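Local coordinates for protein putative glucosidase lplD, ALPHA-GALACTURONIDASE (Bacillus subtilis, PDB 3FEF) that hydrolyses alpha-1,4-di-galacturonate, releasing alpha-D-galacturonate, as an NAD- and manganese-dependent alpha-galacturonidase of glycoside hydrolase family 4, at residues A[9-14]-A[67-72]; A[81-86]-A[127-132]; A[131-134]-A[139-142]; A[17-22]-A[47-52]. All coordinates share one frame; numbering follows the deposited sequence.

Interaction 1: A[9-14]-A[67-72]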
loop_
_atom_site.group_PDB
_atom_site.type_symbol
_atom_site.label_atom_id
_atom_site.label_comp_id
_atom_site.label_asym_id
_atom_site.label_seq_id
_atom_site.Cartn_x
_atom_site.Cartn_y
_atom_site.Cartn_z
ATOM N N ALA A 9 -5.831 6.392 36.307
ATOM C CA ALA A 9 -5.249 5.181 36.845
ATOM C C ALA A 9 -3.753 5.274 36.591
ATOM O O ALA A 9 -3.320 5.604 35.489
ATOM C CB ALA A 9 -5.832 3.969 36.178
ATOM N N TYR A 10 -2.959 5.013 37.615
ATOM C CA TYR A 10 -1.517 5.086 37.459
ATOM C C TYR A 10 -0.873 3.735 37.722
ATOM O O TYR A 10 -0.819 3.299 38.867
ATOM C CB TYR A 10 -0.919 6.107 38.412
ATOM C CG TYR A 10 0.436 6.530 37.946
ATOM C CD1 TYR A 10 0.636 7.786 37.425
ATOM C CD2 TYR A 10 1.498 5.641 37.948
ATOM C CE1 TYR A 10 1.868 8.175 36.962
ATOM C CE2 TYR A 10 2.733 6.022 37.487
ATOM C CZ TYR A 10 2.906 7.294 36.987
ATOM O OH TYR A 10 4.126 7.690 36.520
ATOM N N ILE A 11 -0.378 3.091 36.664
ATOM C CA ILE A 11 0.304 1.809 36.773
ATOM C C ILE A 11 1.816 2.015 36.888
ATOM O O ILE A 11 2.473 2.521 35.972
ATOM C CB ILE A 11 -0.026 0.900 35.581
ATOM C CG1 ILE A 11 -1.537 0.748 35.453
ATOM C CG2 ILE A 11 0.656 -0.451 35.746
ATOM C CD1 ILE A 11 -1.986 0.070 34.190
ATOM N N GLY A 12 2.356 1.622 38.039
ATOM C CA GLY A 12 3.722 1.917 38.415
ATOM C C GLY A 12 3.643 3.052 39.413
ATOM O O GLY A 12 4.594 3.844 39.561
ATOM N N GLY A 13 2.503 3.120 40.108
ATOM C CA GLY A 13 2.198 4.215 41.041
ATOM C C GLY A 13 3.118 4.396 42.244
ATOM O O GLY A 13 2.917 5.306 43.064
ATOM N N GLY A 14 4.128 3.539 42.356
ATOM C CA GLY A 14 5.137 3.688 43.392
ATOM C C GLY A 14 6.324 4.433 42.808
ATOM O O GLY A 14 7.317 4.684 43.492
ATOM N N SER A 67 -4.888 -1.931 45.480
ATOM C CA SER A 67 -4.182 -3.205 45.567
ATOM C C SER A 67 -4.205 -4.026 44.292
ATOM O O SER A 67 -3.429 -4.962 44.162
ATOM C CB SER A 67 -4.763 -4.051 46.697
ATOM O OG SER A 67 -6.170 -4.154 46.537
ATOM N N THR A 68 -5.094 -3.695 43.359
ATOM C CA THR A 68 -5.168 -4.454 42.116
ATOM C C THR A 68 -5.400 -3.568 40.888
ATOM O O THR A 68 -5.909 -2.451 41.016
ATOM C CB THR A 68 -6.291 -5.494 42.179
ATOM O OG1 THR A 68 -7.534 -4.813 42.298
ATOM C CG2 THR A 68 -6.100 -6.440 43.374
ATOM N N LEU A 69 -5.028 -4.088 39.714
ATOM C CA LEU A 69 -5.210 -3.424 38.436
ATOM C C LEU A 69 -6.672 -3.071 38.202
ATOM O O LEU A 69 -7.006 -1.941 37.811
ATOM C CB LEU A 69 -4.774 -4.350 37.300
ATOM C CG LEU A 69 -3.389 -4.300 36.651
ATOM C CD1 LEU A 69 -3.289 -5.388 35.583
ATOM C CD2 LEU A 69 -3.117 -2.918 36.039
ATOM N N LYS A 70 -7.539 -4.057 38.407
ATOM C CA LYS A 70 -8.962 -3.874 38.187
ATOM C C LYS A 70 -9.501 -2.657 38.930
ATOM O O LYS A 70 -10.272 -1.890 38.388
ATOM C CB LYS A 70 -9.734 -5.120 38.623
ATOM C CG LYS A 70 -11.232 -4.903 38.758
ATOM C CD LYS A 70 -11.926 -6.208 39.105
ATOM C CE LYS A 70 -13.414 -6.158 38.785
ATOM N NZ LYS A 70 -14.054 -7.451 39.181
ATOM N N LYS A 71 -9.101 -2.492 40.179
ATOM C CA LYS A 71 -9.571 -1.368 40.970
ATOM C C LYS A 71 -9.002 -0.043 40.453
ATOM O O LYS A 71 -9.702 0.952 40.396
ATOM C CB LYS A 71 -9.203 -1.577 42.431
ATOM C CG LYS A 71 -10.390 -1.494 43.397
ATOM C CD LYS A 71 -10.177 -2.419 44.606
ATOM C CE LYS A 71 -8.696 -2.502 44.978
ATOM N NZ LYS A 71 -8.392 -3.613 45.938
ATOM N N ALA A 72 -7.729 -0.041 40.072
ATOM C CA ALA A 72 -7.126 1.138 39.458
ATOM C C ALA A 72 -7.882 1.548 38.195
ATOM O O ALA A 72 -8.188 2.721 38.009
ATOM C CB ALA A 72 -5.664 0.889 39.140
#
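A9 and A72 bring the two backbones closest together, with A9 CA 5.2 Å from A72 CA. Towards the other end the gap widens to 7.8 Å between I11 CA and L69 CA, so strand 9-11 and the first turn of helix 69-73 run in opposite senses and splay apart. T68 holds the N-cap position, and A72 N bonds back to T68 O at 3.2 Å, closing that first turn. Beyond I11 the segment 9-14 turns away from the helix through a type II beta turn from Y10 to G13.

Two small patches make the contact. In the first, the A9 methyl presses on the helix backbone itself: A9 CB lies 3.2 Å from A72 O, while its distance to A72 CB is 4.3 Å. The carbonyl touched here also accepts a hydrogen bond from K7 NZ, so its polar demand is met beside the methyl. The second patch is purely aliphatic. I11 and L69 meet at about a right angle, with I11 CD1 3.7 Å from L69 CD2. The bond from CA to CB of I11 runs past the helix rather than at it, but with CG1 anti to the carbonyl carbon (chi1 -55°) CD1 comes round to the leucine.

Strand 6-11 is interior to the parallel Rossmann sheet, between 34-39 and 78-81, and helix 69-73 lies on the crossover from 61-66 back to 78-81. Y10 points to the opposite face, where helix 18-28 packs, whereas I11 and L69 continue into helix 112-136 through I129 and A132, and Y39 of the adjoining strand touches both L69 and A72.

Interaction 2: A[81-86]-A[127-132]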
loop_
_atom_site.group_PDB
_atom_site.type_symbol
_atom_site.label_atom_id
_atom_site.label_comp_id
_atom_site.label_asym_id
_atom_site.label_seq_id
_atom_site.Cartn_x
_atom_site.Cartn_y
_atom_site.Cartn_z
ATOM N N ILE A 81 1.245 4.623 32.365
ATOM C CA ILE A 81 2.074 3.468 32.661
ATOM C C ILE A 81 3.533 3.870 32.730
ATOM O O ILE A 81 4.117 4.368 31.749
ATOM C CB ILE A 81 1.944 2.355 31.600
ATOM C CG1 ILE A 81 0.471 2.068 31.309
ATOM C CG2 ILE A 81 2.701 1.096 32.064
ATOM C CD1 ILE A 81 0.255 1.172 30.069
ATOM N N SER A 82 4.114 3.634 33.894
ATOM C CA SER A 82 5.505 3.899 34.111
ATOM C C SER A 82 6.074 2.869 35.068
ATOM O O SER A 82 6.181 3.123 36.268
ATOM C CB SER A 82 5.648 5.283 34.720
ATOM O OG SER A 82 6.898 5.396 35.328
ATOM N N ILE A 83 6.405 1.694 34.547
ATOM C CA ILE A 83 6.935 0.616 35.372
ATOM C C ILE A 83 8.328 0.227 34.928
ATOM O O ILE A 83 8.791 0.614 33.850
ATOM C CB ILE A 83 6.087 -0.652 35.277
ATOM C CG1 ILE A 83 6.040 -1.138 33.830
ATOM C CG2 ILE A 83 4.678 -0.428 35.851
ATOM C CD1 ILE A 83 5.261 -2.393 33.670
ATOM N N LEU A 84 8.987 -0.552 35.773
ATOM C CA LEU A 84 10.268 -1.148 35.442
ATOM C C LEU A 84 10.003 -2.619 35.154
ATOM O O LEU A 84 9.481 -3.335 36.009
ATOM C CB LEU A 84 11.239 -1.011 36.614
ATOM C CG LEU A 84 12.555 -1.773 36.442
ATOM C CD1 LEU A 84 13.438 -1.131 35.359
ATOM C CD2 LEU A 84 13.298 -1.876 37.776
ATOM N N PRO A 85 10.311 -3.061 33.924
ATOM C CA PRO A 85 10.195 -4.466 33.523
ATOM C C PRO A 85 11.328 -5.299 34.110
ATOM O O PRO A 85 12.394 -5.407 33.507
ATOM C CB PRO A 85 10.335 -4.421 32.000
ATOM C CG PRO A 85 10.244 -2.954 31.615
ATOM C CD PRO A 85 10.677 -2.179 32.804
ATOM N N GLY A 86 11.102 -5.879 35.279
ATOM C CA GLY A 86 12.142 -6.639 35.974
ATOM C C GLY A 86 12.814 -5.804 37.041
ATOM O O GLY A 86 12.491 -4.631 37.207
ATOM N N ALA A 127 1.099 -7.266 27.737
ATOM C CA ALA A 127 -0.031 -8.070 27.284
ATOM C C ALA A 127 -1.078 -8.121 28.388
ATOM O O ALA A 127 -2.274 -7.975 28.126
ATOM C CB ALA A 127 0.423 -9.490 26.920
ATOM N N GLU A 128 -0.621 -8.323 29.624
ATOM C CA GLU A 128 -1.518 -8.374 30.779
ATOM C C GLU A 128 -2.169 -7.010 31.060
ATOM O O GLU A 128 -3.355 -6.922 31.355
ATOM C CB GLU A 128 -0.785 -8.884 32.041
ATOM C CG GLU A 128 -1.687 -8.867 33.292
ATOM C CD GLU A 128 -1.109 -9.597 34.506
ATOM O OE1 GLU A 128 0.121 -9.526 34.760
ATOM O OE2 GLU A 128 -1.907 -10.239 35.234
ATOM N N ILE A 129 -1.386 -5.944 30.972
ATOM C CA ILE A 129 -1.935 -4.599 31.115
ATOM C C ILE A 129 -2.957 -4.323 30.014
ATOM O O ILE A 129 -4.059 -3.837 30.272
ATOM C CB ILE A 129 -0.819 -3.552 31.110
ATOM C CG1 ILE A 129 -0.057 -3.604 32.445
ATOM C CG2 ILE A 129 -1.400 -2.179 30.874
ATOM C CD1 ILE A 129 1.298 -2.833 32.427
ATOM N N ALA A 130 -2.616 -4.677 28.783
ATOM C CA ALA A 130 -3.545 -4.438 27.675
ATOM C C ALA A 130 -4.875 -5.181 27.830
ATOM O O ALA A 130 -5.930 -4.667 27.431
ATOM C CB ALA A 130 -2.887 -4.782 26.310
ATOM N N ARG A 131 -4.831 -6.397 28.383
ATOM C CA ARG A 131 -6.054 -7.178 28.550
ATOM C C ARG A 131 -6.896 -6.574 29.660
ATOM O O ARG A 131 -8.122 -6.591 29.595
ATOM C CB ARG A 131 -5.748 -8.664 28.807
ATOM C CG ARG A 131 -5.314 -9.428 27.544
ATOM C CD ARG A 131 -5.246 -10.943 27.770
ATOM N NE ARG A 131 -4.118 -11.258 28.630
ATOM C CZ ARG A 131 -2.903 -11.593 28.193
ATOM N NH1 ARG A 131 -2.659 -11.681 26.886
ATOM N NH2 ARG A 131 -1.939 -11.843 29.072
ATOM N N ALA A 132 -6.229 -5.999 30.659
ATOM C CA ALA A 132 -6.931 -5.364 31.784
ATOM C C ALA A 132 -7.605 -4.067 31.362
ATOM O O ALA A 132 -8.765 -3.810 31.693
ATOM C CB ALA A 132 -5.958 -5.107 32.939
#
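I129 meets both I81 and I83, and all of the contact between the two segments is aliphatic. The closer pair is I81 with I129: the two side chains slide past each other in opposite directions, bringing I81 CD1 to 3.8 Å from I129 CG2. A looser touch, 4.2 Å between I81 CG2 and I129 CD1, completes this crossed pairing, in which each isoleucine offers both its branch methyl and its chain end. I83 behaves differently. It reaches towards I129 tip to tip, with I83 CD1 4.2 Å from I129 CD1; with CG1 between the backbone N and the carbonyl carbon (chi1 60°), the chain end is the part that faces I129.

I81 closes strand 78-81 of the Rossmann sheet, and I83 lies in the loop at its C-terminal end, the edge along which such folds bind the dinucleotide. Helix 112-136 covers this face of the sheet. The side chain of I83 comes within about 4 Å of G12, part of the region that probably binds NAD(+).

Polar interactions anchor the loop from outside the pair. I83 N hydrogen-bonds to T146 OG1, next to N147, which probably binds the substrate, and P85 O accepts from R121 NE, a residue further back on helix 112-136.

Interaction 3: A[131-134]-A[139-142]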
loop_
_atom_site.group_PDB
_atom_site.type_symbol
_atom_site.label_atom_id
_atom_site.label_comp_id
_atom_site.label_asym_id
_atom_site.label_seq_id
_atom_site.Cartn_x
_atom_site.Cartn_y
_atom_site.Cartn_z
ATOM N N ARG A 131 -4.831 -6.397 28.383
ATOM C CA ARG A 131 -6.054 -7.178 28.550
ATOM C C ARG A 131 -6.896 -6.574 29.660
ATOM O O ARG A 131 -8.122 -6.591 29.595
ATOM C CB ARG A 131 -5.748 -8.664 28.807
ATOM C CG ARG A 131 -5.314 -9.428 27.544
ATOM C CD ARG A 131 -5.246 -10.943 27.770
ATOM N NE ARG A 131 -4.118 -11.258 28.630
ATOM C CZ ARG A 131 -2.903 -11.593 28.193
ATOM N NH1 ARG A 131 -2.659 -11.681 26.886
ATOM N NH2 ARG A 131 -1.939 -11.843 29.072
ATOM N N ALA A 132 -6.229 -5.999 30.659
ATOM C CA ALA A 132 -6.931 -5.364 31.784
ATOM C C ALA A 132 -7.605 -4.067 31.362
ATOM O O ALA A 132 -8.765 -3.810 31.693
ATOM C CB ALA A 132 -5.958 -5.107 32.939
ATOM N N ILE A 133 -6.864 -3.236 30.636
ATOM C CA ILE A 133 -7.439 -2.034 30.043
ATOM C C ILE A 133 -8.616 -2.400 29.148
ATOM O O ILE A 133 -9.671 -1.777 29.212
ATOM C CB ILE A 133 -6.377 -1.279 29.238
ATOM C CG1 ILE A 133 -5.311 -0.746 30.187
ATOM C CG2 ILE A 133 -7.011 -0.160 28.415
ATOM C CD1 ILE A 133 -4.070 -0.288 29.492
ATOM N N ARG A 134 -8.443 -3.414 28.308
ATOM C CA ARG A 134 -9.562 -3.889 27.489
ATOM C C ARG A 134 -10.761 -4.288 28.352
ATOM O O ARG A 134 -11.903 -3.998 28.011
ATOM C CB ARG A 134 -9.163 -5.116 26.675
ATOM C CG ARG A 134 -10.272 -5.587 25.722
ATOM C CD ARG A 134 -9.848 -6.829 24.979
ATOM N NE ARG A 134 -9.674 -7.932 25.917
ATOM C CZ ARG A 134 -9.012 -9.053 25.649
ATOM N NH1 ARG A 134 -8.434 -9.218 24.470
ATOM N NH2 ARG A 134 -8.921 -10.005 26.569
ATOM N N GLU A 139 -12.247 2.483 26.973
ATOM C CA GLU A 139 -12.374 3.761 26.308
ATOM C C GLU A 139 -11.417 4.812 26.869
ATOM O O GLU A 139 -11.441 5.947 26.450
ATOM C CB GLU A 139 -13.819 4.272 26.388
ATOM C CG GLU A 139 -14.859 3.411 25.667
ATOM C CD GLU A 139 -15.175 3.916 24.264
ATOM O OE1 GLU A 139 -14.282 4.511 23.610
ATOM O OE2 GLU A 139 -16.324 3.724 23.810
ATOM N N SER A 140 -10.572 4.443 27.817
ATOM C CA SER A 140 -9.619 5.416 28.350
ATOM C C SER A 140 -8.495 5.694 27.356
ATOM O O SER A 140 -8.212 4.871 26.471
ATOM C CB SER A 140 -9.019 4.895 29.646
ATOM O OG SER A 140 -8.502 3.585 29.440
ATOM N N TRP A 141 -7.853 6.853 27.496
ATOM C CA TRP A 141 -6.581 7.088 26.824
ATOM C C TRP A 141 -5.443 6.579 27.693
ATOM O O TRP A 141 -5.448 6.771 28.904
ATOM C CB TRP A 141 -6.402 8.569 26.463
ATOM C CG TRP A 141 -7.134 8.880 25.235
ATOM C CD1 TRP A 141 -8.440 9.359 25.123
ATOM C CD2 TRP A 141 -6.661 8.683 23.905
ATOM N NE1 TRP A 141 -8.768 9.471 23.796
ATOM C CE2 TRP A 141 -7.697 9.069 23.030
ATOM C CE3 TRP A 141 -5.447 8.233 23.366
ATOM C CZ2 TRP A 141 -7.555 9.019 21.641
ATOM C CZ3 TRP A 141 -5.316 8.168 21.995
ATOM C CH2 TRP A 141 -6.366 8.562 21.147
ATOM N N VAL A 142 -4.481 5.916 27.063
ATOM C CA VAL A 142 -3.352 5.279 27.751
ATOM C C VAL A 142 -2.075 6.029 27.379
ATOM O O VAL A 142 -1.775 6.191 26.206
ATOM C CB VAL A 142 -3.207 3.806 27.285
ATOM C CG1 VAL A 142 -2.117 3.097 28.065
ATOM C CG2 VAL A 142 -4.533 3.068 27.438
#
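I133 on the last turns of helix 112-136 packs against V142 of strand 141-144 and S140 just ahead of it, where a helix of the Rossmann domain turns back into the sheet it covers. I133 and V142 reach towards each other tip to tip: I133 CD1 lies 4.0 Å from V142 CG2 and 4.2 Å from V142 CG1, so the end of the isoleucine meets both valine methyls. Its branch methyl does a second job. With CG1 anti to the carbonyl carbon (chi1 -66°), CG2 is left anti to the backbone N, where it touches V142 CG2 and S140 OG, each at 4.2 Å.

This is the helix-to-strand half of a beta-alpha-beta crossover. Strand 78-81 comes first, helix 112-136 lies on one face of the sheet, and 141-144 enters parallel to 78-81 and next to it. S140 and V142 both direct their side chains at the helix, whereas W141 between them turns its CB away from the helix, and its NE1 hydrogen-bonds to N371 OD1.

The serine hydroxyl is satisfied elsewhere: S140 OG hydrogen-bonds to A137 O in the short turn joining the two segments, while its flank lies against I133 CG2. That bond ties the serine to the connection. Around the pair, V142 touches I81 of strand 78-81 and A165 of strand 164-167, A132 packs on L69 and L73 of helix 69-73, and the I133 side chain lies about 5 Å from that of I11.

Interaction 4: A[17-22]-A[47-52]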
loop_
_atom_site.group_PDB
_atom_site.type_symbol
_atom_site.label_atom_id
_atom_site.label_comp_id
_atom_site.label_asym_id
_atom_site.label_seq_id
_atom_site.Cartn_x
_atom_site.Cartn_y
_atom_site.Cartn_z
ATOM N N GLY A 17 9.930 8.650 39.719
ATOM C CA GLY A 17 10.307 9.511 38.576
ATOM C C GLY A 17 9.079 10.148 37.924
ATOM O O GLY A 17 8.641 11.243 38.311
ATOM N N TRP A 18 8.504 9.451 36.946
ATOM C CA TRP A 18 7.273 9.908 36.286
ATOM C C TRP A 18 6.099 10.244 37.211
ATOM O O TRP A 18 5.445 11.254 37.008
ATOM C CB TRP A 18 6.833 8.912 35.200
ATOM C CG TRP A 18 7.853 8.821 34.105
ATOM C CD1 TRP A 18 8.747 7.809 33.890
ATOM C CD2 TRP A 18 8.117 9.815 33.111
ATOM N NE1 TRP A 18 9.535 8.108 32.799
ATOM C CE2 TRP A 18 9.165 9.333 32.306
ATOM C CE3 TRP A 18 7.543 11.053 32.804
ATOM C CZ2 TRP A 18 9.660 10.054 31.215
ATOM C CZ3 TRP A 18 8.036 11.771 31.731
ATOM C CH2 TRP A 18 9.086 11.272 30.948
ATOM N N ALA A 19 5.801 9.404 38.198
ATOM C CA ALA A 19 4.669 9.712 39.098
ATOM C C ALA A 19 4.819 11.075 39.799
ATOM O O ALA A 19 3.865 11.837 39.896
ATOM C CB ALA A 19 4.447 8.586 40.131
ATOM N N ARG A 20 6.020 11.369 40.275
ATOM C CA ARG A 20 6.325 12.636 40.952
ATOM C C ARG A 20 6.150 13.828 40.015
ATOM O O ARG A 20 5.502 14.820 40.355
ATOM C CB ARG A 20 7.768 12.633 41.470
ATOM C CG ARG A 20 8.011 11.684 42.606
ATOM C CD ARG A 20 7.147 12.035 43.798
ATOM N NE ARG A 20 7.093 10.900 44.702
ATOM C CZ ARG A 20 8.073 10.584 45.538
ATOM N NH1 ARG A 20 9.156 11.349 45.588
ATOM N NH2 ARG A 20 7.966 9.508 46.321
ATOM N N SER A 21 6.735 13.718 38.835
ATOM C CA SER A 21 6.591 14.736 37.813
ATOM C C SER A 21 5.114 14.964 37.457
ATOM O O SER A 21 4.648 16.098 37.353
ATOM C CB SER A 21 7.409 14.353 36.584
ATOM O OG SER A 21 6.603 14.456 35.424
ATOM N N LEU A 22 4.365 13.883 37.300
ATOM C CA LEU A 22 2.932 14.010 37.099
ATOM C C LEU A 22 2.276 14.768 38.266
ATOM O O LEU A 22 1.432 15.636 38.062
ATOM C CB LEU A 22 2.296 12.628 36.937
ATOM C CG LEU A 22 0.781 12.581 37.110
ATOM C CD1 LEU A 22 0.083 13.142 35.877
ATOM C CD2 LEU A 22 0.298 11.159 37.439
ATOM N N GLN A 47 1.790 3.523 48.482
ATOM C CA GLN A 47 1.194 4.113 49.681
ATOM C C GLN A 47 1.902 5.414 50.051
ATOM O O GLN A 47 1.271 6.395 50.442
ATOM C CB GLN A 47 1.246 3.117 50.850
ATOM C CG GLN A 47 0.352 3.480 52.036
ATOM C CD GLN A 47 0.346 2.408 53.118
ATOM O OE1 GLN A 47 1.377 1.809 53.421
ATOM N NE2 GLN A 47 -0.819 2.166 53.704
ATOM N N LYS A 48 3.218 5.416 49.911
ATOM C CA LYS A 48 4.010 6.611 50.152
ATOM C C LYS A 48 3.741 7.744 49.148
ATOM O O LYS A 48 3.676 8.914 49.526
ATOM C CB LYS A 48 5.490 6.252 50.181
ATOM C CG LYS A 48 5.872 5.459 51.424
ATOM C CD LYS A 48 7.303 4.990 51.345
ATOM C CE LYS A 48 7.628 4.076 52.514
ATOM N NZ LYS A 48 9.058 3.687 52.490
ATOM N N ASN A 49 3.598 7.405 47.875
ATOM C CA ASN A 49 3.167 8.392 46.896
ATOM C C ASN A 49 1.760 8.891 47.186
ATOM O O ASN A 49 1.401 10.021 46.852
ATOM C CB ASN A 49 3.231 7.815 45.484
ATOM C CG ASN A 49 4.582 8.009 44.850
ATOM O OD1 ASN A 49 5.330 8.892 45.251
ATOM N ND2 ASN A 49 4.910 7.182 43.855
ATOM N N GLU A 50 0.949 8.042 47.798
ATOM C CA GLU A 50 -0.401 8.459 48.129
ATOM C C GLU A 50 -0.366 9.544 49.202
ATOM O O GLU A 50 -1.118 10.510 49.140
ATOM C CB GLU A 50 -1.237 7.274 48.591
ATOM C CG GLU A 50 -2.555 7.675 49.172
ATOM C CD GLU A 50 -3.038 6.685 50.206
ATOM O OE1 GLU A 50 -3.555 5.607 49.821
ATOM O OE2 GLU A 50 -2.895 6.992 51.410
ATOM N N VAL A 51 0.520 9.386 50.182
ATOM C CA VAL A 51 0.608 10.342 51.287
ATOM C C VAL A 51 1.250 11.652 50.821
ATOM O O VAL A 51 0.770 12.734 51.128
ATOM C CB VAL A 51 1.407 9.754 52.490
ATOM C CG1 VAL A 51 1.639 10.812 53.563
ATOM C CG2 VAL A 51 0.689 8.545 53.072
ATOM N N ILE A 52 2.346 11.554 50.079
ATOM C CA ILE A 52 2.933 12.742 49.472
ATOM C C ILE A 52 1.940 13.422 48.517
ATOM O O ILE A 52 1.811 14.641 48.495
ATOM C CB ILE A 52 4.202 12.374 48.718
ATOM C CG1 ILE A 52 5.274 11.882 49.704
ATOM C CG2 ILE A 52 4.684 13.539 47.877
ATOM C CD1 ILE A 52 6.405 11.100 49.037
#
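The amide oxygen of N49 is gripped by two nitrogens of R20. R20 NE donates to N49 OD1 at 2.7 Å and R20 NH2 to the same atom at 2.9 Å, the first bond being the straighter. The oxygen lies in the guanidinium plane, facing its NE side. The amide stands almost perpendicular to that plane, and NE and NH2 come in tilted 20° and 28° from the carbonyl plane. A bend at chi2 swings the end of R20 towards helix 43-53, although its CB does not point at that helix.

The other half of the amide is also committed. N49 ND2 donates to G13 O and S15 O and has A19 CB 4.0 Å away, so with OD1 held by the arginine the amide is fixed against rotation. R20 NH2 has a second partner in T309 OG1 of helix 295-314. Over one face of the guanidinium, displaced towards its rim, sits the end of I52, with I52 CD1 3.5 Å from R20 NH2. The two bonds to N49 OD1 and the one to T309 OG1 thus hold the guanidinium, and the I52 methyl rests on one face.

The segments 18-22 and 47-52 run nearly parallel, 16° apart, with their axes 11.4 Å from each other at closest approach. Side chains rather than backbones bridge this wide gap. Helices 18-28 and 43-53 are the first two crossover helices of a Rossmann fold, side by side on one face of the sheet, and N49 links them to the glycine-rich loop after strand 6-11, a region that probably binds NAD(+).

All four contacts lie in the Rossmann-type family 4 region, around one parallel sheet. Along the chain interaction 4 is nested inside the loop closed by interaction 1, and interactions 2 and 3 follow, sharing R131 and A132 of helix 112-136. Interactions 1, 2 and 3 have centres 10 to 12 Å apart and form one continuous core on a single face, while interaction 4 occupies the other face, its centre 22 Å from that of interaction 3. Strand 6-11 and its glycine turn join the layers: I11 O reaches S82 N at 2.9 Å, and G13 O reaches N49 ND2 at 2.8 Å. This turn belongs to the region that probably binds NAD(+), bordered by contacts on both faces.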